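Local coordinates for protein UDP-N-acetylmuramate--L-alanine ligase (Thermotoga maritima, PDB 1J6U) that catalyses the ATP-dependent joining of L-alanine to UDP-N-acetylmuramate, a cytoplasmic step in building the peptidoglycan cell wall, at residues 166-171 and 178-183; 112-117 and 142-147; 21-26 and 156-161. All coordinates share one frame; numbering follows the deposited sequence.

How the contacts relate
All three contacts reach the mixed sheet of the central domain. Contacts 1 and 2 have centres 10 Å apart and share neighbouring strands: Val167 N lies 2.8 Å from Thr144 O, a probable hydrogen bond. Contact 3, centred 14 Å from contact 2 and 16 Å from contact 1, reaches the edge strand 159-160, where Val145 N approaches Glu160 O to 2.8 Å, again probably a hydrogen bond. The predicted ATP-binding loop lies near contacts 1 and 3: side chain to side chain, Leu170 of contact 1 is about 6 Å from Lys125, and Ile23 of contact 3 about 7 Å from Thr126. Contact 2 lies away from that site.

Contact 1 (166-171 and 178-183); sequences VVYELD and SEFSPN
In the central ATP-binding domain of this Mur ligase, Tyr168 and Leu170 of strand 166-170 meet Phe180 and Pro182 in the loop that carries the chain past strand 116-120 to strand 184-187. The two strand residues, two positions apart, project from the same face of the sheet, and the loop lies against them. Tyr168 works through its far end: CE1 is 4.0 Å from Phe180 CD2, and OH stands at the edge of the phenylalanine ring, near its plane. The two rings are inclined at 47°, neither stacked nor perpendicular. On the proline side the same hydroxyl comes within 3.5 Å of Pro182 CB. Its polar need is met elsewhere, by a hydrogen bond with Glu116 OE1, so the phenol can lie among apolar neighbours without burying an unpaired oxygen. Helix 101-112 adds Leu102, Arg106 and Leu109 round Phe180, so that sheet, loop and helix meet round this ring. Phe180 CG, beside its backbone N and opposite the carbonyl carbon (chi1 -76°), turns one ring face to Leu170. Leu170 CD1 touches Phe180 CB at 3.7 Å, while CD2 makes a CH-pi contact 3.5 Å from the ring centroid and only 6° off the normal.

Contact 2 (112-117 and 142-147); sequences EKKEEF and SPTVFL
Lys114 reaches across to Thr144 beside a single flat group that takes part, the carboxylate of Glu112. The lysine NZ and a bound water both lie off the same face of this carboxylate, displaced from its plane. Glu112 OE1 forms a salt bridge with Lys114 NZ at 3.5 Å and accepts a weak hydrogen bond from the water at 3.1 Å. On the other segment, Thr144 OG1 is 2.7 Å from the same water. It also accepts a direct but weak hydrogen bond from Lys114 NZ, 3.0 Å long. Direct and water-mediated routes thus join the two segments in parallel.

The segments hold the start of the first strand and the whole of the second strand of a beta-alpha-beta crossover of the kind that builds P-loop nucleotide-binding domains. Strand 116-120 leads through the predicted ATP-binding loop into helix 125-138, and the chain then returns in strand 144-146, parallel to the first but separated from it by strand 166-170. The backbones are accordingly well apart, with Lys114 CA and Thr144 CA 9.5 Å from each other, and the lysine bridges the distance with a fully stretched chain, chi2 to chi4 all near 180°. It meets the threonine side chain at about a right angle, the ammonium touching the hydroxyl branch and leaving the CG2 methyl aside. Thr144 OG1 sits beside its own backbone N, opposite the carbonyl carbon (chi1 -74°), which turns it to the lysine. Stronger partners come from the loop between strands 159-160 and 166-170: Gly162 O and Gly164 O both accept from Lys114 NZ, and Gly162 N donates to Thr144 OG1.

Contact 3 (21-26 and 156-161); sequences GGIGMS and HGNYEK
The side chains of Ile23 and Asn158 run alongside each other, pointing opposite ways, and the asparagine amide ends at Ser26 on the first turn of helix 23-34. With Ile23 CG1 trans to the backbone N (chi1 -163°), its CD1 methyl comes within 3.8 Å of Asn158 CB, an apolar flank to an otherwise polar meeting. Asn158 ND2 donates to Ser26 OG, a bond of 3.1 Å that is appreciably bent, at 142°, with the hydroxyl oxygen 25° out of the amide plane. At the other end of the amide, OD1 takes a weak hydrogen bond from Arg49 NH2, which fits the amide being turned with its nitrogen toward the serine.

The helix belongs to the N-terminal domain, and a GxGxxG-like run, as in Rossmann-type folds, leads into it, with Gly21 before it and Gly24 in its first turn. Asn158 belongs to the central domain, beside its edge strand 159-160, so the contact joins the two domains. Gly22, the N-cap residue, offers its carbonyl oxygen to Ser26 twice: OG donates at 2.6 Å and N at 2.9 Å, arriving from opposite faces of the carbonyl plane. With an alanine in place of Ser26, Asn158 ND2 would probably lose its hydroxyl acceptor, and Gly22 O one of its two bonds from this residue, keeping that from the backbone N. Because the serine spends its proton on Gly22 O, its oxygen can accept from Asn158, and the hydrogen bonds run one way, from amide to hydroxyl to carbonyl, with Asn158 and Ser26 both buried.

Contact 1 (166-171 and 178-183)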
loop_
_atom_site.group_PDB
_atom_site.type_symbol
_atom_site.label_atom_id
_atom_site.label_comp_id
_atom_site.label_asym_id
_atom_site.label_seq_id
_atom_site.Cartn_x
_atom_site.Cartn_y
_atom_site.Cartn_z
ATOM N N VAL A 166 16.042 0.277 -9.628
ATOM C CA VAL A 166 15.243 -0.347 -8.607
ATOM C C VAL A 166 14.266 0.697 -8.038
ATOM O O VAL A 166 14.628 1.854 -7.775
ATOM C CB VAL A 166 16.133 -0.959 -7.498
ATOM C CG1 VAL A 166 17.128 0.062 -7.008
ATOM C CG2 VAL A 166 15.255 -1.435 -6.321
ATOM N N VAL A 167 13.011 0.269 -7.907
ATOM C CA VAL A 167 11.925 1.093 -7.387
ATOM C C VAL A 167 11.490 0.515 -6.045
ATOM O O VAL A 167 11.234 -0.698 -5.935
ATOM C CB VAL A 167 10.662 1.037 -8.321
ATOM C CG1 VAL A 167 9.682 2.109 -7.930
ATOM C CG2 VAL A 167 11.053 1.170 -9.754
ATOM N N TYR A 168 11.368 1.365 -5.034
ATOM C CA TYR A 168 10.927 0.878 -3.733
ATOM C C TYR A 168 10.221 1.910 -2.882
ATOM O O TYR A 168 10.260 3.113 -3.118
ATOM C CB TYR A 168 12.104 0.299 -2.971
ATOM C CG TYR A 168 13.191 1.304 -2.730
ATOM C CD1 TYR A 168 13.219 2.068 -1.552
ATOM C CD2 TYR A 168 14.206 1.503 -3.690
ATOM C CE1 TYR A 168 14.236 3.007 -1.325
ATOM C CE2 TYR A 168 15.236 2.441 -3.472
ATOM C CZ TYR A 168 15.242 3.179 -2.290
ATOM O OH TYR A 168 16.273 4.032 -2.059
ATOM N N GLU A 169 9.564 1.383 -1.876
ATOM C CA GLU A 169 8.766 2.130 -0.923
ATOM C C GLU A 169 9.616 2.333 0.341
ATOM O O GLU A 169 10.268 1.435 0.771
ATOM C CB GLU A 169 7.542 1.254 -0.623
ATOM C CG GLU A 169 6.371 1.861 0.091
ATOM C CD GLU A 169 5.191 0.878 0.200
ATOM O OE1 GLU A 169 4.654 0.439 -0.852
ATOM O OE2 GLU A 169 4.806 0.544 1.348
ATOM N N LEU A 170 9.642 3.517 0.916
ATOM C CA LEU A 170 10.378 3.718 2.147
ATOM C C LEU A 170 9.339 4.050 3.197
ATOM O O LEU A 170 8.546 4.978 3.031
ATOM C CB LEU A 170 11.350 4.899 2.047
ATOM C CG LEU A 170 12.770 4.569 1.644
ATOM C CD1 LEU A 170 13.603 5.817 1.759
ATOM C CD2 LEU A 170 13.323 3.517 2.563
ATOM N N ASP A 171 9.330 3.312 4.290
ATOM C CA ASP A 171 8.354 3.619 5.323
ATOM C C ASP A 171 8.875 4.695 6.273
ATOM O O ASP A 171 9.847 4.486 6.996
ATOM C CB ASP A 171 8.002 2.356 6.105
ATOM C CG ASP A 171 7.192 2.663 7.322
ATOM O OD1 ASP A 171 6.244 3.470 7.196
ATOM O OD2 ASP A 171 7.513 2.101 8.398
ATOM N N SER A 178 15.606 7.819 6.727
ATOM C CA SER A 178 16.431 9.007 6.464
ATOM C C SER A 178 17.896 8.675 6.118
ATOM O O SER A 178 18.648 9.552 5.716
ATOM C CB SER A 178 16.437 9.903 7.689
ATOM O OG SER A 178 17.134 9.216 8.704
ATOM N N GLU A 179 18.278 7.415 6.286
ATOM C CA GLU A 179 19.618 6.942 6.004
ATOM C C GLU A 179 19.757 6.487 4.561
ATOM O O GLU A 179 20.848 6.142 4.106
ATOM C CB GLU A 179 19.973 5.772 6.933
ATOM C CG GLU A 179 20.087 6.159 8.388
ATOM C CD GLU A 179 21.114 7.256 8.600
ATOM O OE1 GLU A 179 20.725 8.373 9.025
ATOM O OE2 GLU A 179 22.310 6.996 8.330
ATOM N N PHE A 180 18.648 6.457 3.844
ATOM C CA PHE A 180 18.685 6.070 2.443
ATOM C C PHE A 180 19.074 7.303 1.631
ATOM O O PHE A 180 18.899 8.442 2.068
ATOM C CB PHE A 180 17.297 5.569 1.970
ATOM C CG PHE A 180 16.975 4.192 2.430
ATOM C CD1 PHE A 180 16.742 3.927 3.779
ATOM C CD2 PHE A 180 16.988 3.131 1.535
ATOM C CE1 PHE A 180 16.540 2.603 4.214
ATOM C CE2 PHE A 180 16.783 1.812 1.969
ATOM C CZ PHE A 180 16.563 1.552 3.301
ATOM N N SER A 181 19.609 7.087 0.448
ATOM C CA SER A 181 19.930 8.225 -0.383
ATOM C C SER A 181 19.699 7.832 -1.842
ATOM O O SER A 181 20.643 7.596 -2.612
ATOM C CB SER A 181 21.369 8.670 -0.136
ATOM O OG SER A 181 22.194 7.540 -0.145
ATOM N N PRO A 182 18.418 7.740 -2.230
ATOM C CA PRO A 182 18.033 7.374 -3.597
ATOM C C PRO A 182 18.375 8.519 -4.547
ATOM O O PRO A 182 18.689 9.637 -4.108
ATOM C CB PRO A 182 16.531 7.195 -3.479
ATOM C CG PRO A 182 16.169 8.320 -2.454
ATOM C CD PRO A 182 17.238 8.111 -1.416
ATOM N N ASN A 183 18.303 8.234 -5.838
ATOM C CA ASN A 183 18.554 9.233 -6.875
ATOM C C ASN A 183 17.374 10.188 -6.846
ATOM O O ASN A 183 17.534 11.424 -6.824
ATOM C CB ASN A 183 18.579 8.585 -8.267
ATOM C CG ASN A 183 19.772 7.683 -8.484
ATOM O OD1 ASN A 183 19.932 6.643 -7.829
ATOM N ND2 ASN A 183 20.622 8.073 -9.426
#

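Contact 2 (112-117 and 142-147)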
loop_
_atom_site.group_PDB
_atom_site.type_symbol
_atom_site.label_atom_id
_atom_site.label_comp_id
_atom_site.label_asym_id
_atom_site.label_seq_id
_atom_site.Cartn_x
_atom_site.Cartn_y
_atom_site.Cartn_z
ATOM N N GLU A 112 23.142 -3.622 -4.705
ATOM C CA GLU A 112 22.570 -3.434 -6.040
ATOM C C GLU A 112 23.335 -2.412 -6.880
ATOM O O GLU A 112 23.473 -2.593 -8.086
ATOM C CB GLU A 112 21.103 -2.990 -5.954
ATOM C CG GLU A 112 20.102 -4.118 -5.859
ATOM C CD GLU A 112 20.189 -5.089 -7.025
ATOM O OE1 GLU A 112 20.079 -4.648 -8.184
ATOM O OE2 GLU A 112 20.362 -6.302 -6.785
ATOM N N LYS A 113 23.814 -1.339 -6.245
ATOM C CA LYS A 113 24.543 -0.276 -6.940
ATOM C C LYS A 113 23.758 0.067 -8.220
ATOM O O LYS A 113 24.251 -0.048 -9.347
ATOM C CB LYS A 113 25.978 -0.748 -7.257
ATOM N N LYS A 114 22.514 0.482 -8.038
ATOM C CA LYS A 114 21.650 0.788 -9.167
ATOM C C LYS A 114 21.012 2.162 -9.039
ATOM O O LYS A 114 21.144 2.813 -8.014
ATOM C CB LYS A 114 20.551 -0.253 -9.247
ATOM C CG LYS A 114 20.915 -1.533 -9.956
ATOM C CD LYS A 114 19.628 -2.363 -10.064
ATOM C CE LYS A 114 19.702 -3.565 -11.017
ATOM N NZ LYS A 114 18.300 -4.095 -11.187
ATOM N N GLU A 115 20.320 2.607 -10.082
ATOM C CA GLU A 115 19.653 3.902 -10.026
ATOM C C GLU A 115 18.423 3.645 -9.167
ATOM O O GLU A 115 17.662 2.713 -9.425
ATOM C CB GLU A 115 19.235 4.333 -11.432
ATOM C CG GLU A 115 18.582 5.709 -11.527
ATOM C CD GLU A 115 17.968 5.974 -12.913
ATOM O OE1 GLU A 115 17.915 5.044 -13.761
ATOM O OE2 GLU A 115 17.522 7.118 -13.155
ATOM N N GLU A 116 18.197 4.486 -8.173
ATOM C CA GLU A 116 17.076 4.274 -7.277
ATOM C C GLU A 116 15.881 5.225 -7.289
ATOM O O GLU A 116 16.031 6.432 -7.149
ATOM C CB GLU A 116 17.597 4.205 -5.849
ATOM C CG GLU A 116 18.555 3.066 -5.582
ATOM C CD GLU A 116 19.161 3.151 -4.178
ATOM O OE1 GLU A 116 18.655 3.950 -3.342
ATOM O OE2 GLU A 116 20.146 2.416 -3.912
ATOM N N PHE A 117 14.686 4.650 -7.421
ATOM C CA PHE A 117 13.466 5.417 -7.367
ATOM C C PHE A 117 12.808 5.036 -6.030
ATOM O O PHE A 117 12.347 3.912 -5.839
ATOM C CB PHE A 117 12.515 5.051 -8.512
ATOM C CG PHE A 117 12.991 5.483 -9.878
ATOM C CD1 PHE A 117 14.012 4.788 -10.533
ATOM C CD2 PHE A 117 12.358 6.519 -10.555
ATOM C CE1 PHE A 117 14.379 5.111 -11.827
ATOM C CE2 PHE A 117 12.724 6.842 -11.854
ATOM C CZ PHE A 117 13.733 6.132 -12.482
ATOM N N SER A 142 12.778 -2.404 -17.399
ATOM C CA SER A 142 12.985 -3.626 -16.618
ATOM C C SER A 142 13.540 -3.392 -15.179
ATOM O O SER A 142 14.616 -3.866 -14.796
ATOM C CB SER A 142 13.870 -4.570 -17.428
ATOM O OG SER A 142 14.549 -5.474 -16.580
ATOM N N PRO A 143 12.768 -2.673 -14.360
ATOM C CA PRO A 143 13.153 -2.358 -12.985
ATOM C C PRO A 143 13.018 -3.507 -11.981
ATOM O O PRO A 143 12.265 -4.447 -12.185
ATOM C CB PRO A 143 12.194 -1.223 -12.624
ATOM C CG PRO A 143 10.894 -1.737 -13.310
ATOM C CD PRO A 143 11.369 -2.260 -14.638
ATOM N N THR A 144 13.783 -3.412 -10.907
ATOM C CA THR A 144 13.664 -4.349 -9.816
ATOM C C THR A 144 12.666 -3.569 -8.963
ATOM O O THR A 144 12.870 -2.367 -8.696
ATOM C CB THR A 144 14.998 -4.536 -9.031
ATOM O OG1 THR A 144 15.897 -5.329 -9.813
ATOM C CG2 THR A 144 14.758 -5.272 -7.715
ATOM N N VAL A 145 11.581 -4.234 -8.568
ATOM C CA VAL A 145 10.544 -3.600 -7.760
ATOM C C VAL A 145 10.331 -4.232 -6.368
ATOM O O VAL A 145 10.306 -5.445 -6.214
ATOM C CB VAL A 145 9.194 -3.618 -8.527
ATOM C CG1 VAL A 145 8.118 -2.806 -7.765
ATOM C CG2 VAL A 145 9.409 -3.076 -9.951
ATOM N N PHE A 146 10.182 -3.375 -5.368
ATOM C CA PHE A 146 9.925 -3.782 -4.004
ATOM C C PHE A 146 8.680 -2.996 -3.655
ATOM O O PHE A 146 8.744 -1.803 -3.351
ATOM C CB PHE A 146 11.071 -3.376 -3.046
ATOM C CG PHE A 146 12.300 -4.195 -3.203
ATOM C CD1 PHE A 146 13.260 -3.862 -4.154
ATOM C CD2 PHE A 146 12.490 -5.341 -2.428
ATOM C CE1 PHE A 146 14.391 -4.679 -4.314
ATOM C CE2 PHE A 146 13.614 -6.140 -2.602
ATOM C CZ PHE A 146 14.563 -5.807 -3.547
ATOM N N LEU A 147 7.544 -3.673 -3.669
ATOM C CA LEU A 147 6.284 -3.011 -3.385
ATOM C C LEU A 147 5.736 -3.391 -2.025
ATOM O O LEU A 147 5.870 -4.540 -1.600
ATOM C CB LEU A 147 5.263 -3.444 -4.423
ATOM C CG LEU A 147 4.455 -2.394 -5.151
ATOM C CD1 LEU A 147 3.191 -3.100 -5.600
ATOM C CD2 LEU A 147 4.152 -1.175 -4.273
HETATM O O HOH W 1 17.942 -6.757 -8.810
#

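Contact 3 (21-26 and 156-161)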
loop_
_atom_site.group_PDB
_atom_site.type_symbol
_atom_site.label_atom_id
_atom_site.label_comp_id
_atom_site.label_asym_id
_atom_site.label_seq_id
_atom_site.Cartn_x
_atom_site.Cartn_y
_atom_site.Cartn_z
ATOM N N GLY A 21 6.155 -13.506 6.446
ATOM C CA GLY A 21 4.806 -13.451 5.904
ATOM C C GLY A 21 4.288 -12.050 5.666
ATOM O O GLY A 21 3.205 -11.887 5.104
ATOM N N GLY A 22 5.041 -11.048 6.120
ATOM C CA GLY A 22 4.683 -9.650 5.893
ATOM C C GLY A 22 4.947 -9.157 4.451
ATOM O O GLY A 22 5.742 -9.732 3.674
ATOM N N ILE A 23 4.263 -8.092 4.061
ATOM C CA ILE A 23 4.463 -7.612 2.714
ATOM C C ILE A 23 5.927 -7.157 2.510
ATOM O O ILE A 23 6.566 -7.532 1.512
ATOM C CB ILE A 23 3.474 -6.487 2.390
ATOM C CG1 ILE A 23 3.427 -6.310 0.885
ATOM C CG2 ILE A 23 3.838 -5.194 3.113
ATOM C CD1 ILE A 23 2.634 -7.443 0.249
ATOM N N GLY A 24 6.455 -6.392 3.475
ATOM C CA GLY A 24 7.839 -5.914 3.415
ATOM C C GLY A 24 8.869 -7.040 3.332
ATOM O O GLY A 24 9.662 -7.165 2.379
HETATM N N MSE A 25 8.831 -7.891 4.344
HETATM C CA MSE A 25 9.714 -9.001 4.419
HETATM C C MSE A 25 9.627 -9.961 3.266
HETATM O O MSE A 25 10.669 -10.445 2.818
HETATM C CB MSE A 25 9.477 -9.753 5.728
HETATM C CG MSE A 25 10.098 -9.012 6.877
HETATM SE SE MSE A 25 12.051 -9.207 6.875
HETATM C CE MSE A 25 12.063 -10.888 7.866
ATOM N N SER A 26 8.423 -10.273 2.779
ATOM C CA SER A 26 8.383 -11.248 1.678
ATOM C C SER A 26 9.091 -10.705 0.443
ATOM O O SER A 26 9.693 -11.475 -0.308
ATOM C CB SER A 26 6.944 -11.679 1.322
ATOM O OG SER A 26 6.053 -10.581 1.249
ATOM N N HIS A 156 6.007 -11.349 -8.951
ATOM C CA HIS A 156 5.742 -11.954 -7.662
ATOM C C HIS A 156 4.850 -11.094 -6.796
ATOM O O HIS A 156 4.876 -11.205 -5.596
ATOM C CB HIS A 156 7.052 -12.241 -6.946
ATOM C CG HIS A 156 7.893 -13.253 -7.647
ATOM N ND1 HIS A 156 7.423 -14.510 -7.968
ATOM C CD2 HIS A 156 9.135 -13.169 -8.173
ATOM C CE1 HIS A 156 8.338 -15.151 -8.673
ATOM N NE2 HIS A 156 9.385 -14.360 -8.813
ATOM N N GLY A 157 4.086 -10.196 -7.402
ATOM C CA GLY A 157 3.151 -9.418 -6.620
ATOM C C GLY A 157 3.573 -8.159 -5.938
ATOM O O GLY A 157 2.950 -7.107 -6.165
ATOM N N ASN A 158 4.580 -8.273 -5.067
ATOM C CA ASN A 158 5.089 -7.131 -4.320
ATOM C C ASN A 158 6.568 -7.050 -4.604
ATOM O O ASN A 158 7.301 -6.261 -4.004
ATOM C CB ASN A 158 4.832 -7.274 -2.796
ATOM C CG ASN A 158 5.538 -8.501 -2.157
ATOM O OD1 ASN A 158 5.730 -9.548 -2.789
ATOM N ND2 ASN A 158 5.902 -8.363 -0.889
ATOM N N TYR A 159 6.989 -7.865 -5.554
ATOM C CA TYR A 159 8.389 -7.901 -5.938
ATOM C C TYR A 159 8.531 -8.363 -7.369
ATOM O O TYR A 159 7.691 -9.113 -7.871
ATOM C CB TYR A 159 9.183 -8.871 -5.064
ATOM C CG TYR A 159 10.603 -9.062 -5.573
ATOM C CD1 TYR A 159 11.589 -8.124 -5.281
ATOM C CD2 TYR A 159 10.940 -10.143 -6.405
ATOM C CE1 TYR A 159 12.876 -8.248 -5.791
ATOM C CE2 TYR A 159 12.215 -10.284 -6.931
ATOM C CZ TYR A 159 13.189 -9.327 -6.615
ATOM O OH TYR A 159 14.479 -9.431 -7.099
ATOM N N GLU A 160 9.593 -7.889 -8.016
ATOM C CA GLU A 160 9.925 -8.274 -9.387
ATOM C C GLU A 160 11.401 -8.000 -9.545
ATOM O O GLU A 160 11.880 -6.959 -9.098
ATOM C CB GLU A 160 9.159 -7.448 -10.428
ATOM C CG GLU A 160 9.431 -7.940 -11.849
ATOM C CD GLU A 160 8.363 -7.532 -12.851
ATOM O OE1 GLU A 160 8.581 -6.572 -13.621
ATOM O OE2 GLU A 160 7.298 -8.175 -12.864
ATOM N N LYS A 161 12.121 -8.930 -10.155
ATOM C CA LYS A 161 13.544 -8.741 -10.371
ATOM C C LYS A 161 13.748 -8.239 -11.792
ATOM O O LYS A 161 13.141 -8.775 -12.734
ATOM C CB LYS A 161 14.304 -10.060 -10.230
ATOM C CG LYS A 161 15.795 -9.868 -10.457
ATOM C CD LYS A 161 16.636 -11.050 -10.055
ATOM C CE LYS A 161 18.114 -10.658 -9.949
ATOM N NZ LYS A 161 18.369 -9.615 -8.887
#